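Local coordinates for protein TudS (Uncultured bacterium, PDB 6Z96) that removes sulfur from thiouracil at a [4Fe-4S] cluster, probably by a non-redox route that passes through a [4Fe-5S] intermediate, at residues L97-P102 against V136-Q141; K4-A9 against Q90-A95; A57-E62 against E122-A127. All coordinates share one frame; numbering follows the deposited sequence. Where two conformers were deposited one is given.

How the interactions relate
Interactions 1 and 2 touch the iron-sulfur cluster; interaction 3 is a surface contact farther off. Interactions 1 and 2 share the parallel sheet, where strands 94-96 and 135-137 are neighbours. Their centres are 13 Å apart. Two hydrogen bonds, both probable, connect them: Phe137 N to Ala95 O and Lys98 N to Ser8 OG, each 2.9 Å. In interaction 3, Gly123 CA is about 9 Å from the nearest cluster atom. It joins interaction 1 through a probable hydrogen bond from Lys124 N to Pro102 O, at 2.9 Å. Interactions 2 and 3 do not touch. Their nearest atoms are about 6 Å apart, and they lie on opposite sides of the chain's centre.

Interaction 1: L97-P102 against V136-Q141. With SF4 (iron/sulfur cluster), chain C.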
ATOM      1  N   LEU A  97       1.741  -4.227   0.219  1.00 15.91           N
ATOM      2  CA  LEU A  97       0.621  -3.300   0.089  1.00 16.22           C
ATOM      3  C   LEU A  97      -0.667  -4.004  -0.273  1.00 17.01           C
ATOM      4  O   LEU A  97      -0.654  -5.032  -0.934  1.00 17.15           O
ATOM      5  CB  LEU A  97       0.956  -2.217  -0.955  1.00 16.13           C
ATOM      6  CG  LEU A  97       2.215  -1.392  -0.693  1.00 16.66           C
ATOM      7  CD1 LEU A  97       2.342  -0.249  -1.771  1.00 16.44           C
ATOM      8  CD2 LEU A  97       2.225  -0.762   0.713  1.00 18.73           C
ATOM      9  N   LYS A  98      -1.799  -3.420   0.148  1.00 15.89           N
ATOM     10  CA  LYS A  98      -3.127  -4.004  -0.064  1.00 16.16           C
ATOM     11  C   LYS A  98      -3.576  -4.041  -1.527  1.00 17.22           C
ATOM     12  O   LYS A  98      -3.666  -3.023  -2.200  1.00 17.40           O
ATOM     13  CB  LYS A  98      -4.155  -3.215   0.794  1.00 16.55           C
ATOM     14  CG  LYS A  98      -5.607  -3.643   0.588  1.00 18.32           C
ATOM     15  CD  LYS A  98      -5.870  -5.005   1.237  1.00 19.97           C
ATOM     16  CE  LYS A  98      -7.218  -5.544   0.783  1.00 21.55           C
ATOM     17  NZ  LYS A  98      -7.135  -6.171  -0.572  1.00 21.42           N
ATOM     18  N   GLU A  99      -3.964  -5.227  -1.994  1.00 17.66           N
ATOM     19  CA  GLU A  99      -4.392  -5.394  -3.379  1.00 17.75           C
ATOM     20  C   GLU A  99      -5.711  -4.665  -3.693  1.00 18.54           C
ATOM     21  O   GLU A  99      -6.569  -4.528  -2.822  1.00 18.83           O
ATOM     22  CB  GLU A  99      -4.531  -6.900  -3.696  1.00 18.64           C
ATOM     23  CG  GLU A  99      -4.738  -7.205  -5.171  1.00 20.59           C
ATOM     24  CD  GLU A  99      -3.629  -6.692  -6.071  1.00 24.22           C
ATOM     25  OE1 GLU A  99      -3.574  -5.460  -6.305  1.00 20.94           O
ATOM     26  OE2 GLU A  99      -2.858  -7.523  -6.610  1.00 26.05           O
ATOM     27  N   GLY A 100      -5.821  -4.181  -4.932  1.00 18.21           N
ATOM     28  CA  GLY A 100      -7.032  -3.572  -5.456  1.00 18.18           C
ATOM     29  C   GLY A 100      -7.231  -2.108  -5.174  1.00 17.67           C
ATOM     30  O   GLY A 100      -8.100  -1.486  -5.775  1.00 18.98           O
ATOM     31  N   SER A 101      -6.428  -1.550  -4.276  1.00 16.48           N
ATOM     32  CA  SER A 101      -6.607  -0.163  -3.840  1.00 16.00           C
ATOM     33  C   SER A 101      -6.102   0.861  -4.880  1.00 16.01           C
ATOM     34  O   SER A 101      -5.069   0.646  -5.521  1.00 16.07           O
ATOM     35  CB  SER A 101      -5.863   0.022  -2.512  1.00 16.19           C
ATOM     36  OG  SER A 101      -5.545   1.375  -2.206  1.00 16.30           O
ATOM     37  N   PRO A 102      -6.752   2.033  -4.964  1.00 15.58           N
ATOM     38  CA  PRO A 102      -6.243   3.088  -5.853  1.00 15.52           C
ATOM     39  C   PRO A 102      -4.911   3.673  -5.369  1.00 15.26           C
ATOM     40  O   PRO A 102      -4.246   4.345  -6.160  1.00 16.34           O
ATOM     41  CB  PRO A 102      -7.360   4.148  -5.830  1.00 16.21           C
ATOM     42  CG  PRO A 102      -8.053   3.942  -4.503  1.00 16.66           C
ATOM     43  CD  PRO A 102      -7.986   2.438  -4.244  1.00 15.68           C
ATOM     44  N   VAL A 136       7.245  -4.195  -4.718  1.00 18.01           N
ATOM     45  CA  VAL A 136       5.947  -4.209  -4.053  1.00 17.78           C
ATOM     46  C   VAL A 136       5.288  -5.557  -4.250  1.00 19.01           C
ATOM     47  O   VAL A 136       5.133  -6.028  -5.385  1.00 20.57           O
ATOM     48  CB  VAL A 136       5.045  -3.077  -4.610  1.00 18.11           C
ATOM     49  CG1 VAL A 136       3.669  -3.090  -3.914  1.00 19.42           C
ATOM     50  CG2 VAL A 136       5.729  -1.717  -4.434  1.00 18.56           C
ATOM     51  N   PHE A 137       4.817  -6.136  -3.146  1.00 18.26           N
ATOM     52  CA  PHE A 137       4.100  -7.400  -3.106  1.00 18.41           C
ATOM     53  C   PHE A 137       2.736  -7.177  -2.480  1.00 18.41           C
ATOM     54  O   PHE A 137       2.600  -6.295  -1.623  1.00 18.61           O
ATOM     55  CB  PHE A 137       4.855  -8.392  -2.206  1.00 19.24           C
ATOM     56  CG  PHE A 137       6.233  -8.767  -2.713  1.00 21.41           C
ATOM     57  CD1 PHE A 137       6.425  -9.932  -3.429  1.00 23.78           C
ATOM     58  CD2 PHE A 137       7.329  -7.951  -2.468  1.00 23.48           C
ATOM     59  CE1 PHE A 137       7.697 -10.272  -3.893  1.00 25.18           C
ATOM     60  CE2 PHE A 137       8.595  -8.298  -2.932  1.00 24.45           C
ATOM     61  CZ  PHE A 137       8.767  -9.468  -3.609  1.00 24.50           C
ATOM     62  N   SER A 138       1.741  -7.963  -2.888  1.00 17.60           N
ATOM     63  CA  SER A 138       0.425  -7.881  -2.255  1.00 19.01           C
ATOM     64  C   SER A 138       0.275  -8.932  -1.153  1.00 20.03           C
ATOM     65  O   SER A 138       1.144  -9.802  -0.987  1.00 20.45           O
ATOM     66  CB  SER A 138      -0.667  -8.057  -3.305  1.00 20.33           C
ATOM     67  OG  SER A 138      -0.806  -9.437  -3.618  1.00 21.95           O
ATOM     68  N   GLU A 139      -0.849  -8.893  -0.417  1.00 20.11           N
ATOM     69  CA  GLU A 139      -1.124  -9.899   0.606  1.00 20.64           C
ATOM     70  C   GLU A 139      -1.331 -11.302  -0.023  1.00 21.24           C
ATOM     71  O   GLU A 139      -1.419 -12.281   0.721  1.00 22.62           O
ATOM     72  CB  GLU A 139      -2.326  -9.487   1.477  1.00 21.38           C
ATOM     73  CG  GLU A 139      -3.666  -9.588   0.778  1.00 22.97           C
ATOM     74  CD  GLU A 139      -4.120  -8.368  -0.002  1.00 23.85           C
ATOM     75  OE1 GLU A 139      -3.260  -7.533  -0.365  1.00 20.77           O
ATOM     76  OE2 GLU A 139      -5.336  -8.273  -0.291  1.00 23.60           O
ATOM     77  N   ASP A 140      -1.469 -11.400  -1.357  1.00 20.54           N
ATOM     78  CA  ASP A 140      -1.572 -12.712  -2.022  1.00 21.34           C
ATOM     79  C   ASP A 140      -0.174 -13.262  -2.394  1.00 21.84           C
ATOM     80  O   ASP A 140      -0.085 -14.339  -3.005  1.00 23.73           O
ATOM     81  CB  ASP A 140      -2.366 -12.577  -3.326  1.00 24.28           C
ATOM     82  CG  ASP A 140      -3.780 -12.054  -3.123  1.00 32.02           C
ATOM     83  OD1 ASP A 140      -4.414 -12.439  -2.126  1.00 33.63           O
ATOM     84  OD2 ASP A 140      -4.239 -11.248  -3.957  1.00 36.07           O
ATOM     85  N   GLN A 141       0.914 -12.535  -2.057  1.00 20.66           N
ATOM     86  CA  GLN A 141       2.289 -12.885  -2.404  1.00 20.01           C
ATOM     87  C   GLN A 141       3.184 -12.924  -1.157  1.00 20.10           C
ATOM     88  O   GLN A 141       4.373 -12.629  -1.262  1.00 20.96           O
ATOM     89  CB  GLN A 141       2.845 -11.858  -3.408  1.00 20.15           C
ATOM     90  CG  GLN A 141       2.008 -11.778  -4.660  1.00 21.77           C
ATOM     91  CD  GLN A 141       2.498 -10.698  -5.567  1.00 25.89           C
ATOM     92  OE1 GLN A 141       2.520  -9.513  -5.215  1.00 24.67           O
ATOM     93  NE2 GLN A 141       2.893 -11.077  -6.773  1.00 28.82           N
TER
HETATM   94 FE1  SF4 C 301      -6.357   2.053   1.797  0.80 16.75          FE
HETATM   95 FE2  SF4 C 301      -5.031   0.277   3.344  0.90 14.54          FE
HETATM   96 FE3  SF4 C 301      -4.502   2.967   3.614  0.90 14.23          FE
HETATM   97 FE4  SF4 C 301      -3.649   1.582   1.399  0.90 14.76          FE
HETATM   98  S1  SF4 C 301      -2.968   1.316   3.598  0.90 14.45           S
HETATM   99  S2  SF4 C 301      -4.625   3.639   1.401  0.90 15.60           S
HETATM  100  S3  SF4 C 301      -5.408   0.112   1.086  0.90 15.91           S
HETATM  101  S4  SF4 C 301      -6.474   1.856   4.100  0.90 15.29           S
HETATM  102  O   HOH W   1      -2.406  -9.882  -5.663  1.00 33.74           O
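Lys98 and Glu139 form a salt bridge where two loops leave neighbouring strands of the parallel sheet. Lys98 starts a type II turn that ends at Ser101, and Glu139 lies in a type I turn. Both Lys98 and Ser101 belong to the cluster pocket. Lys98 CB lies 3.6 Å from the cluster sulfur S3. From there the chain bends at chi2 and chi4, and this brings NZ back to Glu139 OE2, at 2.8 Å. NZ meets this oxygen on its syn side, 25° out of the carboxylate plane. NZ also donates to Glu99 O. The other oxygen, Glu139 OE1, takes the backbone Glu99 N on its syn lone pair, at 2.9 Å. The carboxylate is thus fixed at both oxygens.

Nearer the sheet, Leu97 N bonds to Phe137 O. Leu97 CD1 meets Val136 CG1 at 3.8 Å, and both side chains also touch helix 124-131. Glu99 leaves its CA toward 136-141. Its OE1 uses the anti lone pair for Gly100 N, and also accepts from the backbone N atoms of Ser106, Gly107 and Arg108. Ser138 OG accepts from Asp140 N, which makes an ST turn. One water links Glu99, Asp140 and Ser138: it donates to Glu99 OE2 at 2.6 Å and to Asp140 OD2 at 2.9 Å, and accepts from Ser138 OG at 2.6 Å.

Interaction 2: K4-A9 against Q90-A95. With SF4 (iron/sulfur cluster), chain C.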
ATOM      1  N   LYS A   4      13.957  -3.957   7.072  1.00 26.64           N
ATOM      2  CA  LYS A   4      12.571  -3.594   7.374  1.00 25.85           C
ATOM      3  C   LYS A   4      11.747  -3.499   6.097  1.00 23.71           C
ATOM      4  O   LYS A   4      12.282  -3.388   5.000  1.00 23.59           O
ATOM      5  CB  LYS A   4      12.512  -2.234   8.077  1.00 28.51           C
ATOM      6  CG  LYS A   4      13.319  -2.190   9.363  1.00 33.03           C
ATOM      7  CD  LYS A   4      13.196  -0.823   9.960  1.00 39.53           C
ATOM      8  CE  LYS A   4      14.126  -0.619  11.130  1.00 45.11           C
ATOM      9  NZ  LYS A   4      14.333   0.832  11.385  1.00 48.78           N
ATOM     10  N   ILE A   5      10.424  -3.582   6.249  1.00 21.80           N
ATOM     11  CA  ILE A   5       9.525  -3.407   5.124  1.00 21.04           C
ATOM     12  C   ILE A   5       8.501  -2.337   5.492  1.00 20.49           C
ATOM     13  O   ILE A   5       8.266  -2.085   6.678  1.00 20.29           O
ATOM     14  CB  ILE A   5       8.823  -4.723   4.716  1.00 22.47           C
ATOM     15  CG1 ILE A   5       7.786  -5.187   5.754  1.00 23.87           C
ATOM     16  CG2 ILE A   5       9.840  -5.836   4.380  1.00 24.13           C
ATOM     17  CD1 ILE A   5       6.913  -6.384   5.252  1.00 26.22           C
ATOM     18  N   ILE A   6       7.859  -1.761   4.461  1.00 19.26           N
ATOM     19  CA  ILE A   6       6.730  -0.869   4.700  1.00 19.60           C
ATOM     20  C   ILE A   6       5.489  -1.725   4.408  1.00 18.47           C
ATOM     21  O   ILE A   6       5.483  -2.549   3.481  1.00 19.18           O
ATOM     22  CB  ILE A   6       6.828   0.389   3.812  1.00 21.42           C
ATOM     23  CG1 ILE A   6       5.703   1.379   4.117  1.00 23.52           C
ATOM     24  CG2 ILE A   6       6.826   0.049   2.346  1.00 22.34           C
ATOM     25  CD1 ILE A   6       5.942   2.774   3.458  1.00 25.17           C
ATOM     26  N   VAL A   7       4.428  -1.568   5.231  1.00 17.23           N
ATOM     27  CA  VAL A   7       3.225  -2.386   5.083  0.80 17.46           C
ATOM     28  C   VAL A   7       1.993  -1.515   5.127  1.00 17.33           C
ATOM     29  O   VAL A   7       1.893  -0.685   6.015  1.00 17.92           O
ATOM     30  CB  VAL A   7       3.113  -3.413   6.247  0.80 18.16           C
ATOM     31  CG1 VAL A   7       1.925  -4.356   6.053  0.80 18.35           C
ATOM     32  CG2 VAL A   7       4.406  -4.212   6.414  0.80 18.53           C
ATOM     33  N   SER A   8       1.021  -1.729   4.219  1.00 16.12           N
ATOM     34  CA  SER A   8      -0.268  -1.010   4.281  1.00 15.53           C
ATOM     35  C   SER A   8      -0.860  -1.172   5.691  1.00 15.86           C
ATOM     36  O   SER A   8      -0.976  -2.297   6.179  1.00 16.72           O
ATOM     37  CB  SER A   8      -1.262  -1.647   3.312  1.00 15.29           C
ATOM     38  OG  SER A   8      -0.943  -1.297   1.979  1.00 16.39           O
ATOM     39  N   ALA A   9      -1.166  -0.056   6.353  1.00 14.94           N
ATOM     40  CA  ALA A   9      -1.621  -0.111   7.744  1.00 15.82           C
ATOM     41  C   ALA A   9      -2.863  -0.968   7.937  1.00 16.21           C
ATOM     42  O   ALA A   9      -3.009  -1.616   8.988  1.00 17.14           O
ATOM     43  CB  ALA A   9      -1.845   1.301   8.288  1.00 16.43           C
ATOM     44  N   GLN A  90      14.460   5.153   5.822  1.00 31.10           N
ATOM     45  CA  GLN A  90      14.683   3.920   6.580  1.00 31.47           C
ATOM     46  C   GLN A  90      15.469   2.845   5.839  1.00 31.57           C
ATOM     47  O   GLN A  90      15.686   1.780   6.418  1.00 33.13           O
ATOM     48  CB  GLN A  90      13.332   3.322   7.039  1.00 32.96           C
ATOM     49  CG  GLN A  90      12.548   4.187   8.025  1.00 37.88           C
ATOM     50  CD  GLN A  90      12.894   3.887   9.465  1.00 45.55           C
ATOM     51  OE1 GLN A  90      12.900   2.751   9.909  1.00 48.11           O
ATOM     52  NE2 GLN A  90      13.181   4.908  10.232  1.00 47.18           N
ATOM     53  N   GLY A  91      15.841   3.089   4.586  1.00 30.28           N
ATOM     54  CA  GLY A  91      16.558   2.113   3.771  1.00 30.00           C
ATOM     55  C   GLY A  91      15.717   0.908   3.392  1.00 29.19           C
ATOM     56  O   GLY A  91      16.231  -0.199   3.250  1.00 30.53           O
ATOM     57  N   ILE A  92      14.417   1.109   3.210  1.00 25.77           N
ATOM     58  CA  ILE A  92      13.500   0.041   2.858  1.00 24.59           C
ATOM     59  C   ILE A  92      13.441  -0.200   1.362  1.00 24.31           C
ATOM     60  O   ILE A  92      13.278   0.737   0.583  1.00 24.90           O
ATOM     61  CB  ILE A  92      12.106   0.380   3.445  1.00 24.07           C
ATOM     62  CG1 ILE A  92      12.163   0.341   4.981  1.00 25.58           C
ATOM     63  CG2 ILE A  92      11.028  -0.548   2.892  1.00 24.03           C
ATOM     64  CD1 ILE A  92      10.843   0.811   5.679  1.00 27.37           C
ATOM     65  N   ARG A  93      13.540  -1.472   0.954  1.00 23.63           N
ATOM     66  CA  ARG A  93      13.485  -1.810  -0.456  1.00 23.98           C
ATOM     67  C   ARG A  93      12.334  -2.773  -0.811  1.00 22.00           C
ATOM     68  O   ARG A  93      12.237  -3.191  -1.959  1.00 22.13           O
ATOM     69  CB  ARG A  93      14.856  -2.342  -0.945  1.00 28.42           C
ATOM     70  CG  ARG A  93      15.459  -3.400  -0.068  1.00 35.63           C
ATOM     71  CD  ARG A  93      17.002  -3.379  -0.044  1.00 43.18           C
ATOM     72  NE  ARG A  93      17.624  -3.973  -1.222  1.00 49.34           N
ATOM     73  CZ  ARG A  93      18.650  -4.821  -1.180  1.00 53.21           C
ATOM     74  NH1 ARG A  93      19.172  -5.296  -2.302  1.00 53.76           N
ATOM     75  NH2 ARG A  93      19.151  -5.215  -0.012  1.00 53.48           N
ATOM     76  N   PHE A  94      11.472  -3.127   0.175  1.00 21.42           N
ATOM     77  CA  PHE A  94      10.329  -4.015  -0.042  1.00 21.55           C
ATOM     78  C   PHE A  94       9.075  -3.406   0.591  1.00 20.20           C
ATOM     79  O   PHE A  94       9.144  -2.860   1.690  1.00 20.24           O
ATOM     80  CB  PHE A  94      10.559  -5.383   0.620  1.00 23.40           C
ATOM     81  CG  PHE A  94      11.785  -6.109   0.112  1.00 25.61           C
ATOM     82  CD1 PHE A  94      11.755  -6.795  -1.083  1.00 27.99           C
ATOM     83  CD2 PHE A  94      12.964  -6.094   0.832  1.00 28.09           C
ATOM     84  CE1 PHE A  94      12.890  -7.459  -1.556  1.00 29.32           C
ATOM     85  CE2 PHE A  94      14.094  -6.773   0.365  1.00 29.44           C
ATOM     86  CZ  PHE A  94      14.036  -7.460  -0.817  1.00 29.25           C
ATOM     87  N   ALA A  95       7.928  -3.568  -0.083  1.00 19.20           N
ATOM     88  CA  ALA A  95       6.648  -3.098   0.436  1.00 19.06           C
ATOM     89  C   ALA A  95       5.614  -4.199   0.344  1.00 19.06           C
ATOM     90  O   ALA A  95       5.586  -4.945  -0.629  1.00 20.03           O
ATOM     91  CB  ALA A  95       6.172  -1.885  -0.356  1.00 19.33           C
TER
HETATM   92 FE1  SF4 C 301      -6.357   2.053   1.797  0.80 16.75          FE
HETATM   93 FE2  SF4 C 301      -5.031   0.277   3.344  0.90 14.54          FE
HETATM   94 FE3  SF4 C 301      -4.502   2.967   3.614  0.90 14.23          FE
HETATM   95 FE4  SF4 C 301      -3.649   1.582   1.399  0.90 14.76          FE
HETATM   96  S1  SF4 C 301      -2.968   1.316   3.598  0.90 14.45           S
HETATM   97  S2  SF4 C 301      -4.625   3.639   1.401  0.90 15.60           S
HETATM   98  S3  SF4 C 301      -5.408   0.112   1.086  0.90 15.91           S
HETATM   99  S4  SF4 C 301      -6.474   1.856   4.100  0.90 15.29           S
HETATM  100  O   HOH W   2      13.973  -3.503   3.028  1.00 28.39           O
HETATM  101  O   HOH W   3      15.720  -1.832   6.158  1.00 40.89           O
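The two inner strands of the four-stranded parallel sheet, 5-8 and 94-96, pair here, with Ile6 set opposite Ala95. Ile6 N donates to Phe94 O at 3.2 Å, in the carbonyl plane. Ile6 O receives a CA-H contact from Ala95 CA. On the face of Ile6 and Ala95, the methyls Ile6 CG2 and Ala95 CB are only 3.4 Å apart, which is tight. With Ile6 CG1 anti to the backbone N (chi1 -176°), CG2 is the branch that meets Ala95. On the other face, Ile5 CG2 packs on Phe94 CB at 3.9 Å, and both residues also touch helix 142-151. Ile92 lays CG1 against Lys4 O and CG2 near Ile6 N.

At the edge of the contact Lys4 runs out extended, and NZ reaches Gln90 OE1 at 2.8 Å, tilted 25° from the amide carbonyl plane. With an alanine here, Gln90 OE1 would probably lose this donor, and the Gln90 side chain would be freer to turn. One water joins Lys4 O to Arg93 N. Past the pairing, Ser8 CB comes within 3.4 Å of the cluster sulfur S1. So a backbone bond and apolar contacts join the inner part, polar side chains and water the outer end.

Interaction 3: A57-E62 against E122-A127; sequences AERQGE and EGKTTA
Arg59 reaches from strand 57-60 across to the start of helix 124-131, and almost every atom near its tip has a partner. CB points toward segment 122-127, and CG carries the chain on in that direction. CD comes to 3.5 Å from Glu122 O. A bend at chi3, 67°, then swings the guanidinium round, which sets NE and NH2 toward Gly61 O and NH1 toward Glu122 O. NE makes a weak bond to Gly61 O. NH2 donates to the same oxygen at 3.0 Å, from 40° above the carbonyl plane. NH1 turns to the other segment and donates to Glu122 O at 2.9 Å, with the donor 36° out of that carbonyl plane. Together these bent bonds limit the rotation of the group.

Lys124 passes over one face of the guanidinium. Its CD lies 3.8 Å from Arg59 NH2, offset toward the rim. The aliphatic part of the lysine does the covering, while NZ goes on to Glu62 O, at 2.7 Å on a lone pair. The two cationic tips, Arg59 NH2 and Lys124 NZ, are 4.4 Å apart. Lys124 NZ also has a salt bridge to Asp77, which would be expected to ease this closeness. The carboxylate of Glu122 turns to Arg130 instead.

Gly123 is the N-cap of the helix, and its O accepts from Ala127 N. Strands 57-60 and 63-66 are antiparallel and joined through Gly61 and Glu62. The arrangement is that of a beta hairpin fastened to the N-terminal end of a helix by an arginine of its first strand and a carbonyl of its turn.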
ATOM      1  N   ALA A  57     -12.841   5.808  -3.956  1.00 19.22           N
ATOM      2  CA  ALA A  57     -12.221   6.529  -5.073  1.00 18.46           C
ATOM      3  C   ALA A  57     -11.596   5.560  -6.023  1.00 17.98           C
ATOM      4  O   ALA A  57     -11.223   4.443  -5.640  1.00 18.15           O
ATOM      5  CB  ALA A  57     -11.175   7.507  -4.559  1.00 18.78           C
ATOM      6  N   GLU A  58     -11.507   5.960  -7.293  1.00 16.80           N
ATOM      7  CA  GLU A  58     -10.889   5.121  -8.309  1.00 17.06           C
ATOM      8  C   GLU A  58      -9.950   5.960  -9.162  1.00 17.26           C
ATOM      9  O   GLU A  58     -10.154   7.168  -9.339  1.00 17.68           O
ATOM     10  CB  GLU A  58     -11.941   4.427  -9.217  1.00 19.99           C
ATOM     11  CG  GLU A  58     -12.828   3.473  -8.427  1.00 23.95           C
ATOM     12  CD  GLU A  58     -13.852   2.608  -9.143  1.00 27.93           C
ATOM     13  OE1 GLU A  58     -14.607   1.922  -8.418  1.00 29.38           O
ATOM     14  OE2 GLU A  58     -13.893   2.569 -10.392  1.00 26.09           O
ATOM     15  N   ARG A  59      -8.930   5.301  -9.713  1.00 17.13           N
ATOM     16  CA  ARG A  59      -8.041   6.003 -10.636  1.00 17.27           C
ATOM     17  C   ARG A  59      -8.765   6.211 -11.957  1.00 18.82           C
ATOM     18  O   ARG A  59      -9.562   5.368 -12.389  1.00 19.89           O
ATOM     19  CB  ARG A  59      -6.778   5.177 -10.902  1.00 16.81           C
ATOM     20  CG  ARG A  59      -5.903   5.013  -9.664  1.00 18.69           C
ATOM     21  CD  ARG A  59      -4.543   4.457 -10.054  1.00 19.71           C
ATOM     22  NE  ARG A  59      -3.828   5.454 -10.859  1.00 19.50           N
ATOM     23  CZ  ARG A  59      -2.540   5.388 -11.159  1.00 22.05           C
ATOM     24  NH1 ARG A  59      -1.804   4.355 -10.745  1.00 20.22           N
ATOM     25  NH2 ARG A  59      -1.978   6.337 -11.901  1.00 22.36           N
ATOM     26  N   GLN A  60      -8.472   7.326 -12.616  1.00 17.83           N
ATOM     27  CA  GLN A  60      -8.917   7.601 -13.978  1.00 18.73           C
ATOM     28  C   GLN A  60      -7.644   8.126 -14.601  1.00 20.24           C
ATOM     29  O   GLN A  60      -7.385   9.329 -14.581  1.00 19.98           O
ATOM     30  CB  GLN A  60     -10.051   8.621 -14.003  1.00 19.45           C
ATOM     31  CG  GLN A  60     -11.335   8.039 -13.419  1.00 21.21           C
ATOM     32  CD  GLN A  60     -12.517   8.957 -13.577  1.00 24.79           C
ATOM     33  OE1 GLN A  60     -12.380  10.169 -13.785  1.00 26.45           O
ATOM     34  NE2 GLN A  60     -13.714   8.403 -13.423  1.00 25.97           N
ATOM     35  N   GLY A  61      -6.789   7.177 -14.986  1.00 21.94           N
ATOM     36  CA  GLY A  61      -5.442   7.442 -15.464  1.00 23.09           C
ATOM     37  C   GLY A  61      -4.593   8.047 -14.367  1.00 22.78           C
ATOM     38  O   GLY A  61      -4.432   7.444 -13.305  1.00 25.41           O
ATOM     39  N   GLU A  62      -4.101   9.279 -14.589  1.00 21.75           N
ATOM     40  CA  GLU A  62      -3.274   9.966 -13.593  1.00 21.32           C
ATOM     41  C   GLU A  62      -4.125  10.578 -12.475  1.00 19.67           C
ATOM     42  O   GLU A  62      -3.588  10.885 -11.415  1.00 20.14           O
ATOM     43  CB  GLU A  62      -2.502  11.123 -14.268  1.00 24.25           C
ATOM     44  CG  GLU A  62      -1.505  10.696 -15.327  1.00 31.82           C
ATOM     45  CD  GLU A  62      -0.374   9.960 -14.661  1.00 40.08           C
ATOM     46  OE1 GLU A  62       0.123  10.458 -13.626  1.00 38.94           O
ATOM     47  OE2 GLU A  62      -0.000   8.871 -15.149  1.00 45.88           O
ATOM     48  N   GLU A 122      -2.095  -0.768 -11.151  1.00 20.89           N
ATOM     49  CA  GLU A 122      -1.495  -0.549  -9.844  1.00 20.00           C
ATOM     50  C   GLU A 122      -1.973   0.775  -9.274  1.00 18.01           C
ATOM     51  O   GLU A 122      -2.425   1.637 -10.015  1.00 18.36           O
ATOM     52  CB  GLU A 122       0.031  -0.614  -9.929  1.00 24.38           C
ATOM     53  CG  GLU A 122       0.647   0.422 -10.821  1.00 29.66           C
ATOM     54  CD  GLU A 122       2.075   0.126 -11.270  1.00 35.47           C
ATOM     55  OE1 GLU A 122       2.637   0.983 -11.983  1.00 36.92           O
ATOM     56  OE2 GLU A 122       2.620  -0.955 -10.943  1.00 36.55           O
ATOM     57  N   GLY A 123      -1.903   0.890  -7.962  1.00 16.75           N
ATOM     58  CA  GLY A 123      -2.298   2.122  -7.297  1.00 16.89           C
ATOM     59  C   GLY A 123      -1.189   3.160  -7.393  1.00 16.92           C
ATOM     60  O   GLY A 123      -0.070   2.861  -7.804  1.00 17.45           O
ATOM     61  N   LYS A 124      -1.494   4.393  -6.988  1.00 15.79           N
ATOM     62  CA  LYS A 124      -0.514   5.490  -7.063  1.00 15.52           C
ATOM     63  C   LYS A 124       0.738   5.291  -6.229  1.00 15.92           C
ATOM     64  O   LYS A 124       1.823   5.665  -6.675  1.00 16.71           O
ATOM     65  CB  LYS A 124      -1.170   6.788  -6.610  1.00 17.00           C
ATOM     66  CG  LYS A 124      -2.184   7.292  -7.609  1.00 20.30           C
ATOM     67  CD  LYS A 124      -1.433   8.190  -8.578  1.00 24.52           C
ATOM     68  CE  LYS A 124      -2.255   9.284  -9.155  1.00 25.64           C
ATOM     69  NZ  LYS A 124      -1.383  10.259  -9.902  1.00 21.36           N
ATOM     70  N   THR A 125       0.611   4.718  -5.021  1.00 14.75           N
ATOM     71  CA  THR A 125       1.761   4.513  -4.167  1.00 14.33           C
ATOM     72  C   THR A 125       2.611   3.382  -4.729  1.00 14.97           C
ATOM     73  O   THR A 125       3.824   3.550  -4.856  1.00 15.92           O
ATOM     74  CB  THR A 125       1.309   4.256  -2.735  1.00 15.75           C
ATOM     75  OG1 THR A 125       0.725   5.474  -2.230  1.00 15.84           O
ATOM     76  CG2 THR A 125       2.490   3.893  -1.814  1.00 16.44           C
ATOM     77  N   THR A 126       1.983   2.263  -5.114  1.00 15.40           N
ATOM     78  CA  THR A 126       2.733   1.170  -5.741  1.00 15.32           C
ATOM     79  C   THR A 126       3.513   1.635  -6.969  1.00 16.29           C
ATOM     80  O   THR A 126       4.707   1.343  -7.089  1.00 17.11           O
ATOM     81  CB  THR A 126       1.762   0.089  -6.148  1.00 16.06           C
ATOM     82  OG1 THR A 126       1.196  -0.440  -4.954  1.00 16.98           O
ATOM     83  CG2 THR A 126       2.455  -1.031  -6.981  1.00 16.80           C
ATOM     84  N   ALA A 127       2.867   2.427  -7.830  1.00 15.85           N
ATOM     85  CA  ALA A 127       3.547   2.913  -9.042  1.00 17.02           C
ATOM     86  C   ALA A 127       4.781   3.736  -8.708  1.00 17.75           C
ATOM     87  O   ALA A 127       5.831   3.543  -9.344  1.00 18.59           O
ATOM     88  CB  ALA A 127       2.572   3.735  -9.882  1.00 17.94           C
TER